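Local coordinates for aminoglycoside N(3)-acetyltransferase III (Serratia marcescens, PDB 7LAO), which catalyses transfer of an acetyl group from acetyl-CoA to the N3 amine of 2-deoxystreptamine aminoglycosides such as gentamicin, conferring antibiotic resistance, at residues 7-10 and 11-14; 99-102 and 103-106; 128-131 and 132-136; 145-148 and 149-152. All blocks are in the same frame, centred on the assembly; numbering follows the deposited sequence.

All four contacts are local, each made along one helix or at its end. Interactions 3 and 4 belong together: their centres lie 9 Å apart, and Arg-150 of interaction 4 donates from NH2 to Pro-135 O at 2.8 Å and to Leu-132 O at 2.9 Å, so its guanidinium ties the two consecutive helices 129-133 and 147-153. Interaction 2 is about 18 Å from interaction 3 and 20 Å from interaction 4, centre to centre. The Phe-99 side chain of interaction 2 comes within about 4 Å of a bound HEPES molecule, probably from the crystallisation liquor, which may mark a pocket. Interaction 1, in the N-terminal helix, is the most peripheral, its centre 19 Å from interaction 2.

Interaction 1. Residues 7-10 and 11-14; sequences ESIT and ADLH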
ATOM      1  N   GLU A   7     -12.008 -18.740  11.612  1.00 38.58           N
ATOM      2  CA  GLU A   7     -11.950 -19.898  10.726  1.00 45.28           C
ATOM      3  C   GLU A   7     -12.748 -19.674   9.446  1.00 38.36           C
ATOM      4  O   GLU A   7     -12.358 -20.157   8.377  1.00 40.54           O
ATOM      5  CB  GLU A   7     -12.469 -21.144  11.440  1.00 52.24           C
ATOM      6  CG  GLU A   7     -11.583 -21.623  12.587  1.00 65.64           C
ATOM      7  CD  GLU A   7     -11.825 -20.845  13.882  1.00 71.43           C
ATOM      8  OE1 GLU A   7     -12.890 -20.194  13.998  1.00 61.93           O
ATOM      9  OE2 GLU A   7     -10.940 -20.875  14.777  1.00 78.63           O
ATOM     10  N   SER A   8     -13.867 -18.964   9.537  1.00 39.77           N
ATOM     11  CA  SER A   8     -14.697 -18.749   8.350  1.00 43.21           C
ATOM     12  C   SER A   8     -14.033 -17.765   7.402  1.00 38.80           C
ATOM     13  O   SER A   8     -14.059 -17.957   6.180  1.00 34.33           O
ATOM     14  CB  SER A   8     -16.093 -18.267   8.752  1.00 46.29           C
ATOM     15  OG  SER A   8     -16.138 -16.894   9.097  1.00 42.99           O
ATOM     16  N   ILE A   9     -13.387 -16.732   7.950  1.00 35.15           N
ATOM     17  CA  ILE A   9     -12.619 -15.809   7.114  1.00 30.63           C
ATOM     18  C   ILE A   9     -11.423 -16.506   6.475  1.00 29.22           C
ATOM     19  O   ILE A   9     -11.105 -16.254   5.304  1.00 33.28           O
ATOM     20  CB  ILE A   9     -12.177 -14.567   7.909  1.00 30.58           C
ATOM     21  CG1 ILE A   9     -13.390 -13.824   8.556  1.00 36.94           C
ATOM     22  CG2 ILE A   9     -11.275 -13.650   6.982  1.00 28.59           C
ATOM     23  CD1 ILE A   9     -14.502 -13.429   7.564  1.00 34.00           C
ATOM     24  N   THR A  10     -10.758 -17.408   7.210  1.00 34.48           N
ATOM     25  CA  THR A  10      -9.667 -18.169   6.609  1.00 38.07           C
ATOM     26  C   THR A  10     -10.163 -19.014   5.447  1.00 41.26           C
ATOM     27  O   THR A  10      -9.491 -19.107   4.417  1.00 36.33           O
ATOM     28  CB  THR A  10      -8.972 -19.064   7.648  1.00 39.38           C
ATOM     29  OG1 THR A  10      -8.523 -18.277   8.755  1.00 38.23           O
ATOM     30  CG2 THR A  10      -7.748 -19.716   7.029  1.00 36.65           C
ATOM     31  N   ALA A  11     -11.335 -19.657   5.607  1.00 35.95           N
ATOM     32  CA  ALA A  11     -11.928 -20.431   4.523  1.00 38.92           C
ATOM     33  C   ALA A  11     -12.235 -19.560   3.311  1.00 35.72           C
ATOM     34  O   ALA A  11     -11.904 -19.940   2.181  1.00 32.08           O
ATOM     35  CB  ALA A  11     -13.188 -21.139   4.998  1.00 39.03           C
ATOM     36  N   ASP A  12     -12.805 -18.362   3.523  1.00 30.82           N
ATOM     37  CA  ASP A  12     -13.071 -17.470   2.382  1.00 30.07           C
ATOM     38  C   ASP A  12     -11.773 -17.076   1.649  1.00 32.99           C
ATOM     39  O   ASP A  12     -11.727 -17.033   0.413  1.00 28.70           O
ATOM     40  CB  ASP A  12     -13.805 -16.203   2.849  1.00 34.24           C
ATOM     41  CG  ASP A  12     -15.197 -16.492   3.483  1.00 47.71           C
ATOM     42  OD1 ASP A  12     -15.757 -17.585   3.221  1.00 48.29           O
ATOM     43  OD2 ASP A  12     -15.715 -15.600   4.206  1.00 36.71           O
ATOM     44  N   LEU A  13     -10.715 -16.741   2.399  1.00 27.84           N
ATOM     45  CA  LEU A  13      -9.424 -16.423   1.805  1.00 24.40           C
ATOM     46  C   LEU A  13      -8.904 -17.574   0.953  1.00 26.89           C
ATOM     47  O   LEU A  13      -8.424 -17.375  -0.177  1.00 24.44           O
ATOM     48  CB  LEU A  13      -8.436 -16.111   2.939  1.00 27.24           C
ATOM     49  CG  LEU A  13      -8.782 -14.800   3.641  1.00 27.93           C
ATOM     50  CD1 LEU A  13      -7.860 -14.670   4.929  1.00 24.42           C
ATOM     51  CD2 LEU A  13      -8.629 -13.590   2.698  1.00 24.67           C
ATOM     52  N   HIS A  14      -8.948 -18.785   1.495  1.00 31.57           N
ATOM     53  CA  HIS A  14      -8.508 -19.938   0.716  1.00 28.68           C
ATOM     54  C   HIS A  14      -9.337 -20.095  -0.547  1.00 34.96           C
ATOM     55  O   HIS A  14      -8.799 -20.337  -1.630  1.00 35.72           O
ATOM     56  CB  HIS A  14      -8.604 -21.193   1.573  1.00 33.01           C
ATOM     57  CG  HIS A  14      -7.944 -22.377   0.965  1.00 46.27           C
ATOM     58  ND1 HIS A  14      -8.611 -23.267   0.149  1.00 48.33           N
ATOM     59  CD2 HIS A  14      -6.652 -22.790   1.003  1.00 45.47           C
ATOM     60  CE1 HIS A  14      -7.767 -24.201  -0.257  1.00 48.19           C
ATOM     61  NE2 HIS A  14      -6.572 -23.935   0.246  1.00 49.03           N
TER
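Leu-13 sits one helical turn beyond Ile-9, and its side chain lies back against that residue. Within the helix, its contacts from CB outward are with the turn before. CB rests near the carbonyl oxygens of Thr-10 and Ile-9. CG comes closest, 3.2 Å from Ile-9 O, because it stands beside the backbone N with chi1 at -69°. CD1 then reaches the branch of Ile-9, its methyl 4.1 Å from Ile-9 CG2, where the two side chains cross at a slant. Both residues are apolar and buried, which suits the face they turn to the protein: Leu-13 packs on Leu-47 and Ala-50 of helix 40-51, and Ile-9 and Leu-13 both touch Val-243 of strand 239-243.

Thr-10 and Asp-12 flank this apolar face and reach the same neighbours. Asp-12 folds its carboxylate back along the helix, with CG 3.3 Å from Ser-8 O, yet its OD2 is satisfied by Gly-244 N, just past strand 239-243. A small acidic residue is well suited to reach that backbone amide from a helix. Thr-10 touches Ala-49 of helix 40-51 and uses its hydroxyl on Ile-6 O, while Ser-8 OG bonds to Thr-5 N. Ala-11, exposed and with little side chain to bury, sets its CB 3.5 Å from Ser-8 O.

Four backbone bonds hold the turns, among them Asp-12 N to Ser-8 O and Leu-13 N to Ile-9 O, each 3.0 Å long. The straightest, at 168°, is the one from Leu-13. Regular i to i+4 bonding, with isoleucine and leucine on the inner face, marks a broadly amphipathic alpha-helix packed at the edge of the central sheet.

Interaction 2. Residues 99-102 and 103-106; sequences FGLL and NRFL
Leu-101 and Phe-105 meet one turn apart, the leucine's CG 3.8 Å from CE1 of the ring. That CG lies in the ring plane, so the branch touches the aromatic edge. Leu-101 O also approaches the rim, 3.4 Å from CD1. The ring itself packs on Ala-40, Ala-41 and Val-44 of helix 40-51, and Leu-101 touches Leu-30.

Leu-102 and Leu-106 are the buried pair. Their direct contact is the looser of the two, CG to CG 4.3 Å, but the protein closes round them: Leu-102 meets Val-26 and Ala-28 of strand 23-28 and Val-44, Leu-106 meets Val-123 of strand 122-125. Here helix 102-108 begins, lying against the central mixed sheet and helix 40-51. Leu-106 N gives Leu-102 O its first full helical bond, 2.9 Å long and at 162°; the earlier ones, including Asn-103 N to Gly-100 O, are weak.

The solvent side belongs to Arg-104 and two waters. Arg-104 suits exposure: its CD lies alongside Leu-101 CD1 at 4.0 Å, while the guanidinium extends beyond it. One water donates to Gly-100 O and accepts from Arg-104 N; a second donates to the same carbonyl and accepts from Asn-103 ND2 at 2.9 Å. An amide side chain suits this place because its N-H can use that water. Gly-100 has a positive phi of 111°, at which a CB would crowd the preceding carbonyl oxygen.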
ATOM      1  N   PHE A  99      -6.117   4.402   4.690  1.00 45.04           N
ATOM      2  CA  PHE A  99      -5.678   3.134   4.125  1.00 43.67           C
ATOM      3  C   PHE A  99      -6.186   1.930   4.914  1.00 43.42           C
ATOM      4  O   PHE A  99      -5.862   0.787   4.547  1.00 44.85           O
ATOM      5  CB  PHE A  99      -4.137   3.089   4.026  1.00 44.49           C
ATOM      6  CG  PHE A  99      -3.561   4.149   3.126  1.00 39.25           C
ATOM      7  CD1 PHE A  99      -4.353   4.746   2.143  1.00 43.98           C
ATOM      8  CD2 PHE A  99      -2.236   4.549   3.255  1.00 38.75           C
ATOM      9  CE1 PHE A  99      -3.838   5.719   1.293  1.00 44.05           C
ATOM     10  CE2 PHE A  99      -1.696   5.527   2.422  1.00 40.48           C
ATOM     11  CZ  PHE A  99      -2.487   6.122   1.442  1.00 47.08           C
ATOM     12  N   GLY A 100      -6.984   2.148   5.952  1.00 42.56           N
ATOM     13  CA  GLY A 100      -7.707   1.096   6.657  1.00 39.58           C
ATOM     14  C   GLY A 100      -7.228   0.799   8.070  1.00 48.07           C
ATOM     15  O   GLY A 100      -6.028   0.840   8.374  1.00 46.59           O
ATOM     16  N   LEU A 101      -8.177   0.437   8.937  1.00 47.28           N
ATOM     17  CA  LEU A 101      -7.855   0.121  10.319  1.00 47.10           C
ATOM     18  C   LEU A 101      -6.988  -1.126  10.441  1.00 40.93           C
ATOM     19  O   LEU A 101      -6.339  -1.325  11.472  1.00 41.14           O
ATOM     20  CB  LEU A 101      -9.154  -0.052  11.105  1.00 52.21           C
ATOM     21  CG  LEU A 101      -9.071  -0.430  12.585  1.00 52.47           C
ATOM     22  CD1 LEU A 101      -8.123   0.532  13.309  1.00 60.78           C
ATOM     23  CD2 LEU A 101     -10.470  -0.486  13.257  1.00 48.00           C
ATOM     24  N   LEU A 102      -6.984  -1.978   9.420  1.00 35.52           N
ATOM     25  CA  LEU A 102      -6.209  -3.208   9.472  1.00 37.31           C
ATOM     26  C   LEU A 102      -4.714  -2.948   9.637  1.00 34.68           C
ATOM     27  O   LEU A 102      -4.017  -3.758  10.264  1.00 34.57           O
ATOM     28  CB  LEU A 102      -6.438  -4.024   8.202  1.00 34.00           C
ATOM     29  CG  LEU A 102      -5.919  -5.462   8.255  1.00 34.95           C
ATOM     30  CD1 LEU A 102      -6.747  -6.186   9.297  1.00 33.54           C
ATOM     31  CD2 LEU A 102      -6.123  -6.114   6.878  1.00 39.53           C
ATOM     32  N   ASN A 103      -4.184  -1.866   9.060  1.00 30.92           N
ATOM     33  CA  ASN A 103      -2.718  -1.686   9.169  1.00 36.48           C
ATOM     34  C   ASN A 103      -2.275  -1.474  10.623  1.00 31.45           C
ATOM     35  O   ASN A 103      -1.155  -1.861  11.012  1.00 34.05           O
ATOM     36  CB  ASN A 103      -2.267  -0.534   8.273  1.00 32.98           C
ATOM     37  CG  ASN A 103      -2.382  -0.893   6.795  1.00 29.80           C
ATOM     38  OD1 ASN A 103      -2.050  -2.016   6.406  1.00 31.14           O
ATOM     39  ND2 ASN A 103      -2.920   0.031   5.978  1.00 29.71           N
ATOM     40  N   ARG A 104      -3.144  -0.906  11.453  1.00 33.41           N
ATOM     41  CA  ARG A 104      -2.827  -0.810  12.869  1.00 42.29           C
ATOM     42  C   ARG A 104      -2.662  -2.198  13.479  1.00 38.83           C
ATOM     43  O   ARG A 104      -1.803  -2.403  14.324  1.00 37.17           O
ATOM     44  CB  ARG A 104      -3.904  -0.003  13.585  1.00 43.80           C
ATOM     45  CG  ARG A 104      -3.866  -0.088  15.105  1.00 46.19           C
ATOM     46  CD  ARG A 104      -4.977   0.749  15.745  1.00 46.77           C
ATOM     47  NE  ARG A 104      -5.044   0.458  17.163  1.00 47.54           N
ATOM     48  CZ  ARG A 104      -5.652   1.226  18.051  1.00 58.20           C
ATOM     49  NH1 ARG A 104      -6.228   2.346  17.650  1.00 62.55           N
ATOM     50  NH2 ARG A 104      -5.659   0.890  19.338  1.00 67.33           N
ATOM     51  N   PHE A 105      -3.446  -3.180  13.025  1.00 38.91           N
ATOM     52  CA  PHE A 105      -3.365  -4.514  13.615  1.00 39.84           C
ATOM     53  C   PHE A 105      -2.309  -5.406  12.982  1.00 33.46           C
ATOM     54  O   PHE A 105      -1.823  -6.342  13.635  1.00 36.21           O
ATOM     55  CB  PHE A 105      -4.741  -5.173  13.551  1.00 47.15           C
ATOM     56  CG  PHE A 105      -5.718  -4.538  14.509  1.00 49.47           C
ATOM     57  CD1 PHE A 105      -6.514  -3.472  14.104  1.00 51.32           C
ATOM     58  CD2 PHE A 105      -5.764  -4.942  15.835  1.00 53.19           C
ATOM     59  CE1 PHE A 105      -7.376  -2.851  15.004  1.00 49.26           C
ATOM     60  CE2 PHE A 105      -6.635  -4.329  16.737  1.00 55.38           C
ATOM     61  CZ  PHE A 105      -7.423  -3.285  16.322  1.00 49.04           C
ATOM     62  N   LEU A 106      -1.960  -5.159  11.718  1.00 32.40           N
ATOM     63  CA  LEU A 106      -0.767  -5.772  11.163  1.00 29.42           C
ATOM     64  C   LEU A 106       0.460  -5.328  11.962  1.00 32.91           C
ATOM     65  O   LEU A 106       1.306  -6.145  12.309  1.00 35.45           O
ATOM     66  CB  LEU A 106      -0.624  -5.411   9.691  1.00 27.60           C
ATOM     67  CG  LEU A 106      -1.672  -6.016   8.724  1.00 38.69           C
ATOM     68  CD1 LEU A 106      -1.515  -5.407   7.323  1.00 36.14           C
ATOM     69  CD2 LEU A 106      -1.547  -7.530   8.681  1.00 30.93           C
TER
HETATM   70  O   HOH W   1      -4.782   1.437  10.601  1.00 43.81           O
HETATM   71  O   HOH W   2      -3.483   2.414   7.546  1.00 45.01           O

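Interaction 3. Residues 128-131 and 132-136; sequences LAAT and LTEPH
Helix 129-133 is a short helix at the side of the central sheet, closing with a threonine whose hydroxyl turns back to the helix backbone. Thr-133 donates twice to Ala-129 O: its OG1 lies 2.8 Å from that oxygen and its backbone N 3.1 Å. The two donors arrive from opposite faces of the carbonyl plane, so the one oxygen is gripped from both sides. The torsion makes this possible: chi1 of 56° puts OG1 between the backbone N and the carbonyl carbon, facing back along the helix, while CG2 takes the place beside the N. Threonine suits this site because its hydroxyl satisfies a carbonyl while its methyl stays available for packing; the residue is buried, against Ala-124 of strand 122-125.

On the inner face, Leu-132 folds over Leu-128. Its CG comes to 3.3 Å from Leu-128 O and its CD1 to 3.9 Å from Leu-128 CB, a branched apolar side chain laid over the N-cap residue. It continues inward to Thr-56 and Met-58 of strand 56-60. Ala-129 and Ala-130, with only a methyl each, fit close against Arg-113 of strand 113-114.

The helix ends with Thr-133; Glu-134 turns extended, and a cis peptide bond then leads into Pro-135. The carbonyls of Thr-131, Leu-132 and Pro-135 take bonds from the guanidinium of Arg-150. The backbone is joined first by Leu-132 N to Leu-128 O, 2.8 Å long, and last by Glu-134 N, which gives Ala-130 O a bond of 3.0 Å, bent to 139°.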
ATOM      1  N   LEU A 128       9.625 -12.359   5.019  1.00 25.66           N
ATOM      2  CA  LEU A 128      10.153 -11.313   4.147  1.00 25.05           C
ATOM      3  C   LEU A 128      10.049  -9.945   4.797  1.00 25.13           C
ATOM      4  O   LEU A 128      10.269  -8.941   4.139  1.00 25.36           O
ATOM      5  CB  LEU A 128       9.477 -11.345   2.768  1.00 23.75           C
ATOM      6  CG  LEU A 128       9.921 -12.500   1.906  1.00 28.18           C
ATOM      7  CD1 LEU A 128       8.998 -12.650   0.651  1.00 24.62           C
ATOM      8  CD2 LEU A 128      11.415 -12.273   1.447  1.00 31.07           C
ATOM      9  N   ALA A 129       9.833  -9.874   6.121  1.00 25.98           N
ATOM     10  CA  ALA A 129       9.445  -8.576   6.693  1.00 26.13           C
ATOM     11  C   ALA A 129      10.557  -7.523   6.553  1.00 26.92           C
ATOM     12  O   ALA A 129      10.273  -6.375   6.200  1.00 28.70           O
ATOM     13  CB  ALA A 129       9.053  -8.730   8.169  1.00 27.53           C
ATOM     14  N   ALA A 130      11.792  -7.845   6.988  1.00 28.29           N
ATOM     15  CA  ALA A 130      12.900  -6.883   6.867  1.00 31.51           C
ATOM     16  C   ALA A 130      13.269  -6.659   5.393  1.00 28.94           C
ATOM     17  O   ALA A 130      13.525  -5.526   4.962  1.00 29.50           O
ATOM     18  CB  ALA A 130      14.132  -7.371   7.623  1.00 31.60           C
ATOM     19  N   THR A 131      13.318  -7.740   4.621  1.00 29.38           N
ATOM     20  CA  THR A 131      13.531  -7.618   3.164  1.00 28.44           C
ATOM     21  C   THR A 131      12.586  -6.572   2.547  1.00 36.11           C
ATOM     22  O   THR A 131      13.015  -5.698   1.785  1.00 32.71           O
ATOM     23  CB  THR A 131      13.327  -8.995   2.492  1.00 26.63           C
ATOM     24  OG1 THR A 131      14.276  -9.924   2.987  1.00 30.91           O
ATOM     25  CG2 THR A 131      13.454  -8.923   0.883  1.00 26.06           C
ATOM     26  N   LEU A 132      11.299  -6.614   2.911  1.00 30.36           N
ATOM     27  CA  LEU A 132      10.359  -5.687   2.300  1.00 30.73           C
ATOM     28  C   LEU A 132      10.523  -4.269   2.838  1.00 36.58           C
ATOM     29  O   LEU A 132      10.504  -3.305   2.039  1.00 32.45           O
ATOM     30  CB  LEU A 132       8.920  -6.177   2.484  1.00 24.91           C
ATOM     31  CG  LEU A 132       8.698  -7.444   1.667  1.00 24.82           C
ATOM     32  CD1 LEU A 132       7.352  -8.198   2.047  1.00 21.60           C
ATOM     33  CD2 LEU A 132       8.713  -7.091   0.189  1.00 26.99           C
ATOM     34  N   THR A 133      10.743  -4.117   4.166  1.00 30.86           N
ATOM     35  CA  THR A 133      10.661  -2.804   4.795  1.00 27.50           C
ATOM     36  C   THR A 133      11.966  -2.005   4.788  1.00 30.62           C
ATOM     37  O   THR A 133      11.945  -0.828   5.180  1.00 33.85           O
ATOM     38  CB  THR A 133      10.154  -2.941   6.242  1.00 28.17           C
ATOM     39  OG1 THR A 133      11.004  -3.827   6.970  1.00 30.87           O
ATOM     40  CG2 THR A 133       8.715  -3.539   6.238  1.00 27.39           C
ATOM     41  N   GLU A 134      13.096  -2.603   4.377  1.00 32.17           N
ATOM     42  CA  GLU A 134      14.373  -1.889   4.295  1.00 33.95           C
ATOM     43  C   GLU A 134      15.040  -2.211   2.960  1.00 39.39           C
ATOM     44  O   GLU A 134      15.127  -3.396   2.592  1.00 40.34           O
ATOM     45  CB  GLU A 134      15.305  -2.322   5.450  1.00 39.52           C
ATOM     46  CG  GLU A 134      14.841  -1.925   6.846  1.00 38.29           C
ATOM     47  CD  GLU A 134      15.799  -2.432   7.928  1.00 57.91           C
ATOM     48  OE1 GLU A 134      15.423  -3.356   8.705  1.00 55.46           O
ATOM     49  OE2 GLU A 134      16.961  -1.932   7.952  1.00 65.39           O
ATOM     50  N   PRO A 135      15.600  -1.212   2.242  1.00 33.90           N
ATOM     51  CA  PRO A 135      15.587   0.210   2.583  1.00 37.04           C
ATOM     52  C   PRO A 135      14.311   0.917   2.154  1.00 37.89           C
ATOM     53  O   PRO A 135      13.514   0.357   1.381  1.00 36.98           O
ATOM     54  CB  PRO A 135      16.827   0.746   1.830  1.00 43.18           C
ATOM     55  CG  PRO A 135      16.838  -0.113   0.591  1.00 39.12           C
ATOM     56  CD  PRO A 135      16.322  -1.476   0.987  1.00 32.61           C
ATOM     57  N   HIS A 136      14.063   2.122   2.661  1.00 34.13           N
ATOM     58  CA  HIS A 136      12.848   2.841   2.229  1.00 33.38           C
ATOM     59  C   HIS A 136      13.178   4.324   2.373  1.00 39.64           C
ATOM     60  O   HIS A 136      12.958   4.923   3.423  1.00 42.62           O
ATOM     61  CB  HIS A 136      11.575   2.478   2.978  1.00 33.74           C
ATOM     62  CG  HIS A 136      10.318   2.858   2.235  1.00 36.99           C
ATOM     63  ND1 HIS A 136       9.043   2.640   2.733  1.00 36.36           N
ATOM     64  CD2 HIS A 136      10.143   3.434   1.012  1.00 34.54           C
ATOM     65  CE1 HIS A 136       8.152   3.090   1.870  1.00 32.57           C
ATOM     66  NE2 HIS A 136       8.786   3.562   0.814  1.00 35.75           N
TER

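Interaction 4. Residues 145-148 and 149-152; sequences GSPL and ERFV
The chain turns from Gly-145, whose phi is positive at 85°, through an extended Ser-146 into helix 147-153, where Phe-151 N and Val-152 N bond to Pro-147 O and Leu-148 O. At that phi a CB would press on the preceding carbonyl, so glycine fits the position.

Two side chains reach back to Gly-145. Glu-149 stretches out, CG anti to the backbone N, until OE2 accepts a hydrogen bond from Gly-145 N at 2.6 Å, on its anti side and 33° out of the carboxylate plane. Arg-150 bends at chi3 (-64°), and its NH1 donates to Gly-145 O at 2.8 Å from above the carbonyl plane. Glutamate thus grips the amide of the glycine and arginine its carbonyl. Ser-146 O lies over one face of the guanidinium, 3.4 Å from NH1, and the Pro-147 ring runs alongside, its CG 3.8 Å from NH2.

Ser-146 is the N-cap: OG accepts weak bonds from Leu-148 N and Glu-149 N, and bonds to Gly-143 O as well. Proline suits the first turn because its nitrogen, which has no hydrogen, is not called on to donate there.

Beyond Gly-145, the same guanidinium faces helix 129-133. Leu-148 and Phe-151 pack on Met-25 of strand 23-28, while Phe-151 and Val-152 touch helices 170-177 and 253-268.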
ATOM      1  N   GLY A 145      13.543   0.797  -6.001  1.00 39.52           N
ATOM      2  CA  GLY A 145      14.148   0.833  -4.681  1.00 45.43           C
ATOM      3  C   GLY A 145      13.180   0.767  -3.528  1.00 42.32           C
ATOM      4  O   GLY A 145      13.618   0.610  -2.372  1.00 38.14           O
ATOM      5  N   SER A 146      11.887   0.840  -3.789  1.00 32.04           N
ATOM      6  CA  SER A 146      10.891   0.910  -2.729  1.00 35.37           C
ATOM      7  C   SER A 146      10.516  -0.485  -2.278  1.00 27.18           C
ATOM      8  O   SER A 146      10.782  -1.459  -2.962  1.00 25.61           O
ATOM      9  CB  SER A 146       9.659   1.645  -3.229  1.00 36.47           C
ATOM     10  OG  SER A 146       8.901   0.749  -4.010  1.00 34.82           O
ATOM     11  N   PRO A 147       9.864  -0.626  -1.130  1.00 30.64           N
ATOM     12  CA  PRO A 147       9.254  -1.932  -0.807  1.00 32.42           C
ATOM     13  C   PRO A 147       8.329  -2.511  -1.899  1.00 28.40           C
ATOM     14  O   PRO A 147       8.216  -3.749  -1.977  1.00 22.24           O
ATOM     15  CB  PRO A 147       8.472  -1.635   0.476  1.00 30.58           C
ATOM     16  CG  PRO A 147       9.279  -0.557   1.154  1.00 30.74           C
ATOM     17  CD  PRO A 147       9.784   0.314   0.003  1.00 39.61           C
ATOM     18  N   LEU A 148       7.678  -1.673  -2.728  1.00 28.91           N
ATOM     19  CA  LEU A 148       6.806  -2.194  -3.798  1.00 31.76           C
ATOM     20  C   LEU A 148       7.620  -2.962  -4.834  1.00 31.82           C
ATOM     21  O   LEU A 148       7.178  -4.012  -5.345  1.00 26.51           O
ATOM     22  CB  LEU A 148       6.058  -1.057  -4.503  1.00 28.74           C
ATOM     23  CG  LEU A 148       4.964  -0.376  -3.708  1.00 35.19           C
ATOM     24  CD1 LEU A 148       4.216   0.531  -4.684  1.00 34.88           C
ATOM     25  CD2 LEU A 148       4.013  -1.415  -3.047  1.00 32.95           C
ATOM     26  N   GLU A 149       8.821  -2.462  -5.142  1.00 28.30           N
ATOM     27  CA  GLU A 149       9.647  -3.158  -6.127  1.00 32.65           C
ATOM     28  C   GLU A 149       9.992  -4.552  -5.632  1.00 32.67           C
ATOM     29  O   GLU A 149       9.970  -5.517  -6.402  1.00 28.32           O
ATOM     30  CB  GLU A 149      10.939  -2.362  -6.453  1.00 32.35           C
ATOM     31  CG  GLU A 149      11.978  -3.228  -7.228  1.00 32.60           C
ATOM     32  CD  GLU A 149      13.300  -2.503  -7.559  1.00 45.33           C
ATOM     33  OE1 GLU A 149      13.917  -2.855  -8.583  1.00 54.76           O
ATOM     34  OE2 GLU A 149      13.741  -1.637  -6.779  1.00 42.08           O
ATOM     35  N   ARG A 150      10.280  -4.690  -4.331  1.00 30.72           N
ATOM     36  CA  ARG A 150      10.640  -6.010  -3.830  1.00 25.25           C
ATOM     37  C   ARG A 150       9.416  -6.884  -3.647  1.00 21.36           C
ATOM     38  O   ARG A 150       9.511  -8.109  -3.778  1.00 25.22           O
ATOM     39  CB  ARG A 150      11.465  -5.863  -2.531  1.00 27.84           C
ATOM     40  CG  ARG A 150      12.807  -5.082  -2.856  1.00 28.24           C
ATOM     41  CD  ARG A 150      13.751  -4.928  -1.657  1.00 30.45           C
ATOM     42  NE  ARG A 150      13.133  -4.103  -0.602  1.00 33.35           N
ATOM     43  CZ  ARG A 150      13.166  -2.770  -0.545  1.00 32.39           C
ATOM     44  NH1 ARG A 150      13.772  -2.042  -1.460  1.00 32.42           N
ATOM     45  NH2 ARG A 150      12.606  -2.157   0.453  1.00 29.34           N
ATOM     46  N   PHE A 151       8.285  -6.285  -3.307  1.00 21.74           N
ATOM     47  CA  PHE A 151       7.017  -7.023  -3.231  1.00 22.35           C
ATOM     48  C   PHE A 151       6.702  -7.665  -4.585  1.00 24.06           C
ATOM     49  O   PHE A 151       6.385  -8.864  -4.654  1.00 21.67           O
ATOM     50  CB  PHE A 151       5.910  -6.070  -2.793  1.00 19.88           C
ATOM     51  CG  PHE A 151       4.486  -6.622  -2.977  1.00 24.43           C
ATOM     52  CD1 PHE A 151       3.945  -7.584  -2.097  1.00 29.03           C
ATOM     53  CD2 PHE A 151       3.701  -6.132  -3.988  1.00 24.43           C
ATOM     54  CE1 PHE A 151       2.600  -8.052  -2.294  1.00 24.33           C
ATOM     55  CE2 PHE A 151       2.359  -6.578  -4.184  1.00 26.08           C
ATOM     56  CZ  PHE A 151       1.831  -7.536  -3.362  1.00 28.47           C
ATOM     57  N   VAL A 152       6.886  -6.904  -5.676  1.00 23.39           N
ATOM     58  CA  VAL A 152       6.692  -7.457  -7.038  1.00 24.47           C
ATOM     59  C   VAL A 152       7.736  -8.521  -7.339  1.00 28.93           C
ATOM     60  O   VAL A 152       7.395  -9.611  -7.805  1.00 23.11           O
ATOM     61  CB  VAL A 152       6.743  -6.339  -8.092  1.00 22.95           C
ATOM     62  CG1 VAL A 152       6.671  -6.909  -9.528  1.00 29.21           C
ATOM     63  CG2 VAL A 152       5.635  -5.358  -7.804  1.00 19.88           C
TER